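Local structure of pheromome Binding Protein (Epiphyas postvittana, 6VQ5) at residues 13-18 and 57-62; 42-47 and 110-115; 88-93 and 116-121. The protein probably binds odorants, pheromones in particular, and carries them as a small, mostly helical transport protein of the insect pheromone- and odorant-binding family. One frame throughout, in Å; residues are numbered along the deposited sequence.

Contact 1. Residues 13-18 and 57-62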
ATOM      1  N   ILE A  13       2.694 -10.179  -7.328  1.00 95.16           N
ATOM      2  CA  ILE A  13       3.695 -11.176  -6.863  1.00 93.06           C
ATOM      3  C   ILE A  13       4.999 -10.913  -7.626  1.00 94.37           C
ATOM      4  O   ILE A  13       6.054 -10.901  -6.981  1.00 90.77           O
ATOM      5  CB  ILE A  13       3.125 -12.593  -7.051  1.00 96.46           C
ATOM      6  CG1 ILE A  13       2.086 -12.892  -5.965  1.00 94.14           C
ATOM      7  CG2 ILE A  13       4.224 -13.646  -7.118  1.00 97.98           C
ATOM      8  CD1 ILE A  13       1.483 -14.273  -6.047  1.00 97.51           C
ATOM      9  N   LYS A  14       4.928 -10.659  -8.937  1.00 98.22           N
ATOM     10  CA  LYS A  14       6.109 -10.255  -9.749  1.00102.14           C
ATOM     11  C   LYS A  14       6.793  -9.085  -9.039  1.00 97.44           C
ATOM     12  O   LYS A  14       8.026  -9.120  -8.840  1.00 98.69           O
ATOM     13  CB  LYS A  14       5.720  -9.842 -11.175  1.00108.13           C
ATOM     14  CG  LYS A  14       4.898 -10.881 -11.924  1.00113.36           C
ATOM     15  CD  LYS A  14       4.949 -10.781 -13.434  1.00119.33           C
ATOM     16  CE  LYS A  14       4.602 -12.101 -14.085  1.00123.74           C
ATOM     17  NZ  LYS A  14       4.153 -11.915 -15.483  1.00131.83           N
ATOM     18  N   VAL A  15       6.006  -8.085  -8.670  1.00 92.10           N
ATOM     19  CA  VAL A  15       6.527  -6.803  -8.126  1.00 89.18           C
ATOM     20  C   VAL A  15       7.036  -7.051  -6.699  1.00 83.33           C
ATOM     21  O   VAL A  15       8.116  -6.509  -6.373  1.00 83.58           O
ATOM     22  CB  VAL A  15       5.447  -5.714  -8.246  1.00 89.20           C
ATOM     23  CG1 VAL A  15       5.534  -4.665  -7.162  1.00 86.93           C
ATOM     24  CG2 VAL A  15       5.505  -5.065  -9.610  1.00 93.72           C
ATOM     25  N   LEU A  16       6.337  -7.876  -5.912  1.00 77.65           N
ATOM     26  CA  LEU A  16       6.784  -8.293  -4.551  1.00 75.30           C
ATOM     27  C   LEU A  16       8.128  -9.039  -4.641  1.00 75.89           C
ATOM     28  O   LEU A  16       9.048  -8.684  -3.881  1.00 76.09           O
ATOM     29  CB  LEU A  16       5.717  -9.169  -3.879  1.00 73.31           C
ATOM     30  CG  LEU A  16       6.053  -9.656  -2.467  1.00 70.58           C
ATOM     31  CD1 LEU A  16       6.568  -8.517  -1.602  1.00 69.76           C
ATOM     32  CD2 LEU A  16       4.856 -10.305  -1.787  1.00 69.06           C
ATOM     33  N   GLU A  17       8.218 -10.049  -5.516  1.00 77.23           N
ATOM     34  CA  GLU A  17       9.427 -10.889  -5.725  1.00 77.12           C
ATOM     35  C   GLU A  17      10.593 -10.018  -6.187  1.00 80.29           C
ATOM     36  O   GLU A  17      11.725 -10.259  -5.727  1.00 81.10           O
ATOM     37  CB  GLU A  17       9.149 -11.995  -6.738  1.00 78.61           C
ATOM     38  CG  GLU A  17       8.372 -13.165  -6.165  1.00 76.82           C
ATOM     39  CD  GLU A  17       8.920 -13.752  -4.876  1.00 73.24           C
ATOM     40  OE1 GLU A  17      10.011 -14.310  -4.890  1.00 75.70           O
ATOM     41  OE2 GLU A  17       8.264 -13.629  -3.852  1.00 70.67           O
ATOM     42  N   GLU A  18      10.345  -9.068  -7.085  1.00 84.45           N
ATOM     43  CA  GLU A  18      11.412  -8.159  -7.574  1.00 89.10           C
ATOM     44  C   GLU A  18      11.923  -7.369  -6.376  1.00 87.49           C
ATOM     45  O   GLU A  18      13.139  -7.413  -6.129  1.00 90.19           O
ATOM     46  CB  GLU A  18      10.915  -7.228  -8.681  1.00 92.38           C
ATOM     47  CG  GLU A  18      10.796  -7.911 -10.025  1.00 95.53           C
ATOM     48  CD  GLU A  18      10.370  -6.987 -11.149  1.00 99.92           C
ATOM     49  OE1 GLU A  18       9.994  -5.836 -10.869  1.00 97.50           O
ATOM     50  OE2 GLU A  18      10.468  -7.403 -12.321  1.00109.06           O
ATOM     51  N   LYS A  57       6.318   2.205  -6.670  1.00 90.99           N
ATOM     52  CA  LYS A  57       7.116   2.733  -7.809  1.00 97.84           C
ATOM     53  C   LYS A  57       6.967   1.821  -9.033  1.00100.85           C
ATOM     54  O   LYS A  57       6.656   2.338 -10.122  1.00105.63           O
ATOM     55  CB  LYS A  57       8.584   2.862  -7.400  1.00100.72           C
ATOM     56  CG  LYS A  57       8.892   4.113  -6.593  1.00102.89           C
ATOM     57  CD  LYS A  57      10.223   4.077  -5.884  1.00105.42           C
ATOM     58  CE  LYS A  57      10.608   5.433  -5.329  1.00109.15           C
ATOM     59  NZ  LYS A  57      11.891   5.380  -4.590  1.00111.20           N
ATOM     60  N   LYS A  58       7.180   0.517  -8.861  1.00 99.21           N
ATOM     61  CA  LYS A  58       7.120  -0.484  -9.955  1.00102.52           C
ATOM     62  C   LYS A  58       5.711  -0.560 -10.546  1.00105.02           C
ATOM     63  O   LYS A  58       5.611  -0.900 -11.737  1.00111.30           O
ATOM     64  CB  LYS A  58       7.563  -1.856  -9.453  1.00100.40           C
ATOM     65  CG  LYS A  58       9.060  -1.989  -9.218  1.00100.88           C
ATOM     66  CD  LYS A  58       9.450  -3.358  -8.713  1.00 99.02           C
ATOM     67  CE  LYS A  58      10.944  -3.515  -8.532  1.00 99.86           C
ATOM     68  NZ  LYS A  58      11.658  -3.444  -9.819  1.00104.70           N
ATOM     69  N   LEU A  59       4.665  -0.263  -9.772  1.00103.89           N
ATOM     70  CA  LEU A  59       3.271  -0.213 -10.294  1.00106.71           C
ATOM     71  C   LEU A  59       2.919   1.222 -10.698  1.00111.67           C
ATOM     72  O   LEU A  59       1.752   1.449 -11.048  1.00115.58           O
ATOM     73  CB  LEU A  59       2.306  -0.749  -9.234  1.00102.65           C
ATOM     74  CG  LEU A  59       2.536  -2.203  -8.819  1.00 99.71           C
ATOM     75  CD1 LEU A  59       1.631  -2.577  -7.657  1.00 94.68           C
ATOM     76  CD2 LEU A  59       2.322  -3.145  -9.997  1.00103.39           C
ATOM     77  N   GLU A  60       3.895   2.137 -10.666  1.00114.80           N
ATOM     78  CA  GLU A  60       3.762   3.553 -11.106  1.00119.86           C
ATOM     79  C   GLU A  60       2.608   4.194 -10.334  1.00118.41           C
ATOM     80  O   GLU A  60       1.821   4.953 -10.937  1.00123.67           O
ATOM     81  CB  GLU A  60       3.508   3.656 -12.613  1.00125.61           C
ATOM     82  CG  GLU A  60       4.406   2.787 -13.472  1.00127.69           C
ATOM     83  CD  GLU A  60       3.708   2.324 -14.740  1.00132.04           C
ATOM     84  OE1 GLU A  60       3.176   3.195 -15.466  1.00135.46           O
ATOM     85  OE2 GLU A  60       3.662   1.096 -14.976  1.00131.19           O
ATOM     86  N   LEU A  61       2.523   3.872  -9.047  1.00114.37           N
ATOM     87  CA  LEU A  61       1.510   4.394  -8.100  1.00112.86           C
ATOM     88  C   LEU A  61       2.054   5.695  -7.499  1.00113.01           C
ATOM     89  O   LEU A  61       1.240   6.562  -7.154  1.00112.03           O
ATOM     90  CB  LEU A  61       1.248   3.314  -7.043  1.00109.86           C
ATOM     91  CG  LEU A  61       0.284   3.681  -5.915  1.00108.49           C
ATOM     92  CD1 LEU A  61      -1.056   4.154  -6.466  1.00111.89           C
ATOM     93  CD2 LEU A  61       0.090   2.502  -4.972  1.00104.99           C
ATOM     94  N   ILE A  62       3.383   5.819  -7.393  1.00114.80           N
ATOM     95  CA  ILE A  62       4.098   7.090  -7.062  1.00118.89           C
ATOM     96  C   ILE A  62       4.542   7.772  -8.360  1.00124.03           C
ATOM     97  O   ILE A  62       3.963   7.459  -9.405  1.00128.23           O
ATOM     98  CB  ILE A  62       5.311   6.852  -6.136  1.00117.79           C
ATOM     99  CG1 ILE A  62       4.955   6.073  -4.871  1.00109.75           C
ATOM    100  CG2 ILE A  62       5.995   8.168  -5.784  1.00122.83           C
ATOM    101  CD1 ILE A  62       6.168   5.693  -4.063  1.00107.93           C
TER
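The ammonium nitrogen of Lys-58 is gripped by two carboxylates of helix 13-23. Across this contact Lys-58 NZ donates to Glu-18 OE1 at 3.1 Å, a hydrogen-bonded salt bridge. The nitrogen meets that oxygen from above the carboxylate plane, 48° out of it. Glu-22, one turn further along the same helix, supplies the second salt bridge. Two acids around one amine would probably help to keep the lysine charged. The Lys-58 chain is extended as far as CE and bends at its last torsion (chi4 -66°), which turns NZ toward the acids. Its CE passes 3.7 Å from Glu-18 CB, so the aliphatic part of the lysine also lies against the glutamate.

Lys-58 is the last residue of helix 46-58. The helix ends in a Schellman motif. Glu-60, with positive phi, is its C-prime residue; Leu-61 N bonds back to Ser-56 O and Glu-60 N to Lys-57 O. Leu-59 has already left helical geometry. The Cys-19–Cys-54 disulfide joins the same two helices, within the disulfide-linked helical fold of the PBP/GOBP family.

Beside the salt bridge, nearer the backbones, the contact is apolar. Val-15 points toward the helix end, and its CG2 does most of the touching. That methyl lies 3.8 Å from Lys-58 CB and 3.7 Å from Leu-59 CD2. Val-15 and Lys-58 run past each other in opposite directions. Leu-59 reaches the valine with the end of its side chain. Val-15 also touches Met-55 of helix 46-58, while Leu-59 rests on Leu-76 of helix 70-79.

Contact 2. Residues 42-47 and 110-115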
ATOM      1  N   SER A  42       1.147  -4.677  14.679  1.00 65.48           N
ATOM      2  CA  SER A  42       2.023  -4.546  15.871  1.00 67.31           C
ATOM      3  C   SER A  42       3.474  -4.822  15.486  1.00 65.31           C
ATOM      4  O   SER A  42       4.341  -4.172  16.040  1.00 66.78           O
ATOM      5  CB  SER A  42       1.578  -5.435  17.015  1.00 70.47           C
ATOM      6  OG  SER A  42       1.507  -6.797  16.612  1.00 71.56           O
ATOM      7  N   LEU A  43       3.732  -5.741  14.559  1.00 63.45           N
ATOM      8  CA  LEU A  43       5.120  -6.204  14.284  1.00 63.34           C
ATOM      9  C   LEU A  43       5.639  -5.718  12.925  1.00 62.75           C
ATOM     10  O   LEU A  43       6.704  -6.197  12.553  1.00 63.38           O
ATOM     11  CB  LEU A  43       5.129  -7.729  14.357  1.00 61.06           C
ATOM     12  CG  LEU A  43       4.963  -8.292  15.762  1.00 60.08           C
ATOM     13  CD1 LEU A  43       5.119  -9.808  15.735  1.00 58.68           C
ATOM     14  CD2 LEU A  43       5.952  -7.640  16.727  1.00 60.52           C
ATOM     15  N   LEU A  44       4.928  -4.819  12.234  1.00 61.20           N
ATOM     16  CA  LEU A  44       5.386  -4.238  10.947  1.00 62.21           C
ATOM     17  C   LEU A  44       6.517  -3.233  11.231  1.00 64.60           C
ATOM     18  O   LEU A  44       6.313  -2.326  12.030  1.00 65.69           O
ATOM     19  CB  LEU A  44       4.204  -3.584  10.230  1.00 60.23           C
ATOM     20  CG  LEU A  44       3.013  -4.491   9.943  1.00 58.97           C
ATOM     21  CD1 LEU A  44       1.887  -3.694   9.306  1.00 59.56           C
ATOM     22  CD2 LEU A  44       3.384  -5.665   9.056  1.00 56.88           C
ATOM     23  N   ASN A  45       7.676  -3.397  10.591  1.00 66.88           N
ATOM     24  CA  ASN A  45       8.865  -2.529  10.802  1.00 69.86           C
ATOM     25  C   ASN A  45       9.064  -1.667   9.552  1.00 70.11           C
ATOM     26  O   ASN A  45       8.295  -1.815   8.595  1.00 69.20           O
ATOM     27  CB  ASN A  45      10.115  -3.338  11.170  1.00 71.92           C
ATOM     28  CG  ASN A  45      10.532  -4.333  10.100  1.00 73.58           C
ATOM     29  OD1 ASN A  45      10.065  -4.293   8.952  1.00 73.78           O
ATOM     30  ND2 ASN A  45      11.397  -5.257  10.485  1.00 73.14           N
ATOM     31  N   ARG A  46      10.049  -0.776   9.595  1.00 72.38           N
ATOM     32  CA  ARG A  46      10.372   0.184   8.516  1.00 73.68           C
ATOM     33  C   ARG A  46      10.498  -0.557   7.173  1.00 73.58           C
ATOM     34  O   ARG A  46       9.970  -0.057   6.162  1.00 74.55           O
ATOM     35  CB  ARG A  46      11.658   0.917   8.896  1.00 75.46           C
ATOM     36  CG  ARG A  46      11.991   2.065   7.965  1.00 78.72           C
ATOM     37  CD  ARG A  46      13.260   2.769   8.373  1.00 82.78           C
ATOM     38  NE  ARG A  46      13.592   3.787   7.392  1.00 85.55           N
ATOM     39  CZ  ARG A  46      14.212   3.570   6.241  1.00 86.74           C
ATOM     40  NH1 ARG A  46      14.586   2.355   5.892  1.00 85.40           N
ATOM     41  NH2 ARG A  46      14.456   4.581   5.432  1.00 90.39           N
ATOM     42  N   ASP A  47      11.167  -1.707   7.160  1.00 72.70           N
ATOM     43  CA  ASP A  47      11.445  -2.467   5.913  1.00 73.19           C
ATOM     44  C   ASP A  47      10.134  -2.788   5.194  1.00 70.49           C
ATOM     45  O   ASP A  47      10.153  -2.819   3.962  1.00 71.53           O
ATOM     46  CB  ASP A  47      12.243  -3.747   6.183  1.00 75.64           C
ATOM     47  CG  ASP A  47      13.682  -3.504   6.613  1.00 79.40           C
ATOM     48  OD1 ASP A  47      14.227  -2.417   6.274  1.00 81.77           O
ATOM     49  OD2 ASP A  47      14.240  -4.399   7.284  1.00 79.79           O
ATOM     50  N   LYS A 110       6.592   6.743   6.028  1.00 78.13           N
ATOM     51  CA  LYS A 110       5.438   7.444   5.409  1.00 79.18           C
ATOM     52  C   LYS A 110       4.541   6.425   4.692  1.00 77.82           C
ATOM     53  O   LYS A 110       3.299   6.511   4.851  1.00 78.12           O
ATOM     54  CB  LYS A 110       5.903   8.522   4.434  1.00 84.23           C
ATOM     55  CG  LYS A 110       4.781   9.414   3.924  1.00 87.67           C
ATOM     56  CD  LYS A 110       5.220  10.637   3.150  1.00 93.50           C
ATOM     57  CE  LYS A 110       4.801  10.586   1.696  1.00 96.82           C
ATOM     58  NZ  LYS A 110       4.797  11.935   1.083  1.00104.17           N
ATOM     59  N   ALA A 111       5.131   5.488   3.942  1.00 75.60           N
ATOM     60  CA  ALA A 111       4.390   4.483   3.142  1.00 72.63           C
ATOM     61  C   ALA A 111       3.720   3.468   4.074  1.00 68.36           C
ATOM     62  O   ALA A 111       2.560   3.070   3.814  1.00 67.03           O
ATOM     63  CB  ALA A 111       5.317   3.816   2.157  1.00 73.19           C
ATOM     64  N   LEU A 112       4.418   3.040   5.122  1.00 67.11           N
ATOM     65  CA  LEU A 112       3.839   2.076   6.091  1.00 65.70           C
ATOM     66  C   LEU A 112       2.597   2.714   6.728  1.00 67.21           C
ATOM     67  O   LEU A 112       1.539   2.063   6.742  1.00 66.97           O
ATOM     68  CB  LEU A 112       4.882   1.696   7.144  1.00 65.25           C
ATOM     69  CG  LEU A 112       4.427   0.658   8.158  1.00 62.70           C
ATOM     70  CD1 LEU A 112       3.918  -0.575   7.445  1.00 62.04           C
ATOM     71  CD2 LEU A 112       5.541   0.309   9.118  1.00 62.56           C
ATOM     72  N   GLU A 113       2.719   3.962   7.188  1.00 69.18           N
ATOM     73  CA  GLU A 113       1.624   4.701   7.858  1.00 69.88           C
ATOM     74  C   GLU A 113       0.460   4.909   6.877  1.00 69.91           C
ATOM     75  O   GLU A 113      -0.691   4.605   7.245  1.00 70.29           O
ATOM     76  CB  GLU A 113       2.167   6.010   8.445  1.00 74.63           C
ATOM     77  CG  GLU A 113       3.053   5.802   9.668  1.00 75.89           C
ATOM     78  CD  GLU A 113       2.478   4.818  10.683  1.00 76.06           C
ATOM     79  OE1 GLU A 113       1.315   5.073  11.150  1.00 78.61           O
ATOM     80  OE2 GLU A 113       3.166   3.793  11.000  1.00 71.48           O
ATOM     81  N   ILE A 114       0.719   5.387   5.667  1.00 71.12           N
ATOM     82  CA  ILE A 114      -0.371   5.564   4.659  1.00 72.71           C
ATOM     83  C   ILE A 114      -1.038   4.204   4.429  1.00 69.22           C
ATOM     84  O   ILE A 114      -2.276   4.173   4.390  1.00 69.39           O
ATOM     85  CB  ILE A 114       0.141   6.212   3.353  1.00 75.42           C
ATOM     86  CG1 ILE A 114       0.582   7.660   3.589  1.00 78.22           C
ATOM     87  CG2 ILE A 114      -0.903   6.125   2.246  1.00 76.69           C
ATOM     88  CD1 ILE A 114       1.477   8.218   2.510  1.00 81.29           C
ATOM     89  N   ALA A 115      -0.256   3.132   4.301  1.00 67.53           N
ATOM     90  CA  ALA A 115      -0.769   1.775   3.992  1.00 67.87           C
ATOM     91  C   ALA A 115      -1.699   1.300   5.117  1.00 66.73           C
ATOM     92  O   ALA A 115      -2.752   0.695   4.797  1.00 67.79           O
ATOM     93  CB  ALA A 115       0.373   0.811   3.775  1.00 68.02           C
TER
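Leu-44 and Leu-112 make the apolar part of this contact. Each points toward the other segment, and the two side chains meet at an oblique angle. The CD1 methyl of Leu-112 sits 4.1 Å from Leu-44 CB and 4.2 Å from Leu-44 CD1. The methyl thus touches both the base and one tip of Leu-44.

The other methyl of Leu-112 meets backbone. Its CD2 is 3.5 Å from Asn-45 O and 4.0 Å from Leu-44 O. These are van der Waals contacts. The first torsion of Leu-112 (chi1 -177°) carries CG toward 42-47, and the second (54°) sets the two methyls apart, CD1 to Leu-44 and CD2 to the two successive carbonyls.

Residues 42-45 lead into helix 46-58, whose first residues close the segment. Asn-45 is the N-cap of that helix, and its OD1 makes a weak hydrogen bond to Val-48 N. Its side chain points away from Leu-112, so the cap and the carbonyl contact use different parts of the residue. A Cys-50–Cys-108 disulfide, seen in a structure of this protein, joins helices 46-58 and 107-121 covalently.

Polar links lie around the leucine pair. Arg-46 NE forms a salt bridge with Asp-106, just ahead of helix 107-121, and its side chain touches Cys-108 and Met-109. Further packing comes from Leu-44 on Asp-32 and Tyr-36 of helix 28-37, and from Leu-112 on Val-48.

Contact 3. Residues 88-93 and 116-121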
ATOM      1  N   ALA A  88     -13.170   4.827  -6.976  1.00113.91           N
ATOM      2  CA  ALA A  88     -13.187   6.261  -6.607  1.00112.83           C
ATOM      3  C   ALA A  88     -13.147   6.411  -5.081  1.00107.74           C
ATOM      4  O   ALA A  88     -12.391   7.278  -4.611  1.00105.66           O
ATOM      5  CB  ALA A  88     -14.400   6.935  -7.202  1.00117.59           C
ATOM      6  N   LYS A  89     -13.912   5.601  -4.336  1.00105.84           N
ATOM      7  CA  LYS A  89     -13.959   5.660  -2.847  1.00103.54           C
ATOM      8  C   LYS A  89     -12.582   5.291  -2.285  1.00 99.02           C
ATOM      9  O   LYS A  89     -12.103   6.014  -1.394  1.00 95.82           O
ATOM     10  CB  LYS A  89     -15.003   4.715  -2.242  1.00104.92           C
ATOM     11  CG  LYS A  89     -16.462   4.959  -2.617  1.00110.55           C
ATOM     12  CD  LYS A  89     -16.960   6.390  -2.444  1.00114.32           C
ATOM     13  CE  LYS A  89     -16.943   7.174  -3.747  1.00120.14           C
ATOM     14  NZ  LYS A  89     -16.816   8.638  -3.543  1.00121.68           N
ATOM     15  N   LEU A  90     -11.982   4.205  -2.786  1.00 97.61           N
ATOM     16  CA  LEU A  90     -10.640   3.703  -2.375  1.00 93.27           C
ATOM     17  C   LEU A  90      -9.587   4.806  -2.522  1.00 92.26           C
ATOM     18  O   LEU A  90      -8.844   5.042  -1.554  1.00 89.36           O
ATOM     19  CB  LEU A  90     -10.250   2.496  -3.233  1.00 93.28           C
ATOM     20  CG  LEU A  90     -10.912   1.173  -2.869  1.00 92.87           C
ATOM     21  CD1 LEU A  90     -10.441   0.058  -3.789  1.00 94.33           C
ATOM     22  CD2 LEU A  90     -10.645   0.812  -1.422  1.00 90.37           C
ATOM     23  N   VAL A  91      -9.503   5.429  -3.696  1.00 94.54           N
ATOM     24  CA  VAL A  91      -8.464   6.457  -4.003  1.00 96.32           C
ATOM     25  C   VAL A  91      -8.759   7.701  -3.153  1.00 95.60           C
ATOM     26  O   VAL A  91      -7.789   8.337  -2.685  1.00 94.55           O
ATOM     27  CB  VAL A  91      -8.391   6.762  -5.517  1.00101.63           C
ATOM     28  CG1 VAL A  91      -7.528   7.978  -5.830  1.00104.00           C
ATOM     29  CG2 VAL A  91      -7.917   5.553  -6.314  1.00101.38           C
ATOM     30  N   ALA A  92     -10.037   8.022  -2.925  1.00 95.90           N
ATOM     31  CA  ALA A  92     -10.442   9.126  -2.025  1.00 95.80           C
ATOM     32  C   ALA A  92      -9.855   8.870  -0.632  1.00 91.98           C
ATOM     33  O   ALA A  92      -9.190   9.776  -0.097  1.00 93.37           O
ATOM     34  CB  ALA A  92     -11.941   9.267  -1.985  1.00 97.65           C
ATOM     35  N   ILE A  93     -10.060   7.666  -0.090  1.00 87.68           N
ATOM     36  CA  ILE A  93      -9.533   7.249   1.244  1.00 84.58           C
ATOM     37  C   ILE A  93      -7.998   7.296   1.216  1.00 83.70           C
ATOM     38  O   ILE A  93      -7.411   7.772   2.208  1.00 84.61           O
ATOM     39  CB  ILE A  93     -10.096   5.875   1.671  1.00 81.62           C
ATOM     40  CG1 ILE A  93     -11.471   6.022   2.333  1.00 82.56           C
ATOM     41  CG2 ILE A  93      -9.128   5.130   2.583  1.00 77.58           C
ATOM     42  CD1 ILE A  93     -12.426   4.899   2.013  1.00 83.49           C
ATOM     43  N   LYS A 116      -1.344   1.584   6.374  1.00 64.45           N
ATOM     44  CA  LYS A 116      -2.138   1.199   7.574  1.00 65.01           C
ATOM     45  C   LYS A 116      -3.415   2.048   7.657  1.00 66.84           C
ATOM     46  O   LYS A 116      -4.495   1.490   7.900  1.00 68.54           O
ATOM     47  CB  LYS A 116      -1.305   1.388   8.837  1.00 64.12           C
ATOM     48  CG  LYS A 116      -0.188   0.376   9.011  1.00 62.91           C
ATOM     49  CD  LYS A 116       0.294   0.304  10.437  1.00 62.77           C
ATOM     50  CE  LYS A 116       1.219   1.437  10.819  1.00 63.48           C
ATOM     51  NZ  LYS A 116       1.516   1.377  12.260  1.00 63.77           N
ATOM     52  N   CYS A 117      -3.280   3.358   7.496  1.00 66.75           N
ATOM     53  CA  CYS A 117      -4.409   4.308   7.410  1.00 67.64           C
ATOM     54  C   CYS A 117      -5.383   3.825   6.331  1.00 68.51           C
ATOM     55  O   CYS A 117      -6.587   3.715   6.612  1.00 69.95           O
ATOM     56  CB  CYS A 117      -3.885   5.705   7.109  1.00 69.06           C
ATOM     57  SG  CYS A 117      -5.206   6.904   6.821  1.00 71.55           S
ATOM     58  N   PHE A 118      -4.867   3.523   5.143  1.00 69.40           N
ATOM     59  CA  PHE A 118      -5.656   3.026   3.987  1.00 71.14           C
ATOM     60  C   PHE A 118      -6.409   1.747   4.379  1.00 70.52           C
ATOM     61  O   PHE A 118      -7.643   1.721   4.329  1.00 70.54           O
ATOM     62  CB  PHE A 118      -4.750   2.777   2.779  1.00 70.42           C
ATOM     63  CG  PHE A 118      -5.469   2.160   1.618  1.00 70.97           C
ATOM     64  CD1 PHE A 118      -6.344   2.916   0.856  1.00 74.43           C
ATOM     65  CD2 PHE A 118      -5.295   0.817   1.306  1.00 70.87           C
ATOM     66  CE1 PHE A 118      -7.014   2.344  -0.217  1.00 77.95           C
ATOM     67  CE2 PHE A 118      -5.981   0.236   0.247  1.00 73.68           C
ATOM     68  CZ  PHE A 118      -6.829   1.005  -0.523  1.00 77.21           C
ATOM     69  N   ARG A 119      -5.672   0.697   4.749  1.00 69.37           N
ATOM     70  CA  ARG A 119      -6.250  -0.641   5.033  1.00 67.84           C
ATOM     71  C   ARG A 119      -7.335  -0.502   6.106  1.00 68.29           C
ATOM     72  O   ARG A 119      -8.393  -1.123   5.947  1.00 71.22           O
ATOM     73  CB  ARG A 119      -5.150  -1.611   5.462  1.00 65.25           C
ATOM     74  CG  ARG A 119      -5.660  -2.938   5.995  1.00 64.90           C
ATOM     75  CD  ARG A 119      -6.437  -3.677   4.939  1.00 67.26           C
ATOM     76  NE  ARG A 119      -7.024  -4.899   5.469  1.00 69.67           N
ATOM     77  CZ  ARG A 119      -8.270  -5.023   5.930  1.00 70.13           C
ATOM     78  NH1 ARG A 119      -9.097  -3.992   5.962  1.00 71.48           N
ATOM     79  NH2 ARG A 119      -8.671  -6.192   6.389  1.00 70.22           N
ATOM     80  N   THR A 120      -7.092   0.287   7.146  1.00 67.03           N
ATOM     81  CA  THR A 120      -8.027   0.427   8.286  1.00 71.29           C
ATOM     82  C   THR A 120      -9.291   1.186   7.840  1.00 75.36           C
ATOM     83  O   THR A 120     -10.376   0.774   8.282  1.00 79.08           O
ATOM     84  CB  THR A 120      -7.318   0.997   9.526  1.00 70.87           C
ATOM     85  OG1 THR A 120      -6.466  -0.017  10.060  1.00 67.18           O
ATOM     86  CG2 THR A 120      -8.267   1.441  10.615  1.00 71.23           C
ATOM     87  N   ASN A 121      -9.188   2.210   6.983  1.00 76.35           N
ATOM     88  CA  ASN A 121     -10.337   3.094   6.626  1.00 80.34           C
ATOM     89  C   ASN A 121     -11.139   2.558   5.426  1.00 82.91           C
ATOM     90  O   ASN A 121     -12.184   3.164   5.104  1.00 86.66           O
ATOM     91  CB  ASN A 121      -9.890   4.533   6.369  1.00 81.84           C
ATOM     92  CG  ASN A 121      -9.587   5.308   7.639  1.00 84.06           C
ATOM     93  OD1 ASN A 121      -9.828   4.853   8.759  1.00 85.96           O
ATOM     94  ND2 ASN A 121      -9.073   6.515   7.482  1.00 86.79           N
TER
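The ring of Phe-118 meets Leu-90 and Ile-93 of the facing helix. Leu-90 O lies at the ring edge, in the plane, 3.5 Å from Phe-118 CE1. Leu-90 CD2 comes to 3.9 Å from Phe-118 CZ at the far end of the ring. Ile-93 CG2 approaches Phe-118 CD1 obliquely at 4.0 Å, and these two side chains cross at about a right angle.

Ile-93 also touches Asn-121, about one turn after Phe-118. Its CG2 is 3.9 Å from Asn-121 CB, and its CD1 is 3.6 Å from Asn-121 O. The contact with Asn-121 is thus made by its CB and backbone oxygen.

With chi1 at 175° the ring of Phe-118 is carried away from its own N and beside its carbonyl carbon, and its end comes nearer helix 84-100. An alanine here would remove the ring and is likely to open a gap beside Leu-90 and Ile-93, with Leu-90 CD2 losing its aromatic neighbour.

The two helical segments run in broadly opposed but clearly inclined directions, 138° between them, the segment axes coming within 10.0 Å. The closest pair of CA atoms is that of Ile-93 and Phe-118, 6.4 Å apart. A disulfide between Cys-97 and Cys-117 ties the same two helices covalently, next to this apolar contact.

Leu-90 also meets Ile-122 and Trp-127 of the C-terminal tail. Helix 28-37 packs against helix 107-121, with Tyr-36 on Phe-118 and Trp-37 in a cation-pi contact with Arg-119, and helix 70-79 lies against Val-91 of helix 84-100.

From the N terminus, contact 1 closes the first long loop, bringing the end of helix 46-58 back to helix 13-23. Contact 2 opens inside that loop, at the start of helix 46-58, and closes only at helix 107-121. The two therefore cross, and helix 46-58 serves both; the centres of contacts 1 and 2 lie about 17 Å apart. Contact 3 opens after contact 1 has closed and joins helix 84-100 to helix 107-121. It crosses contact 2, whose second segment, 110-115, runs straight on into 116-121. Contacts 1 and 3 lie on opposite sides of the chain's centre. Together the three link four of the six helices.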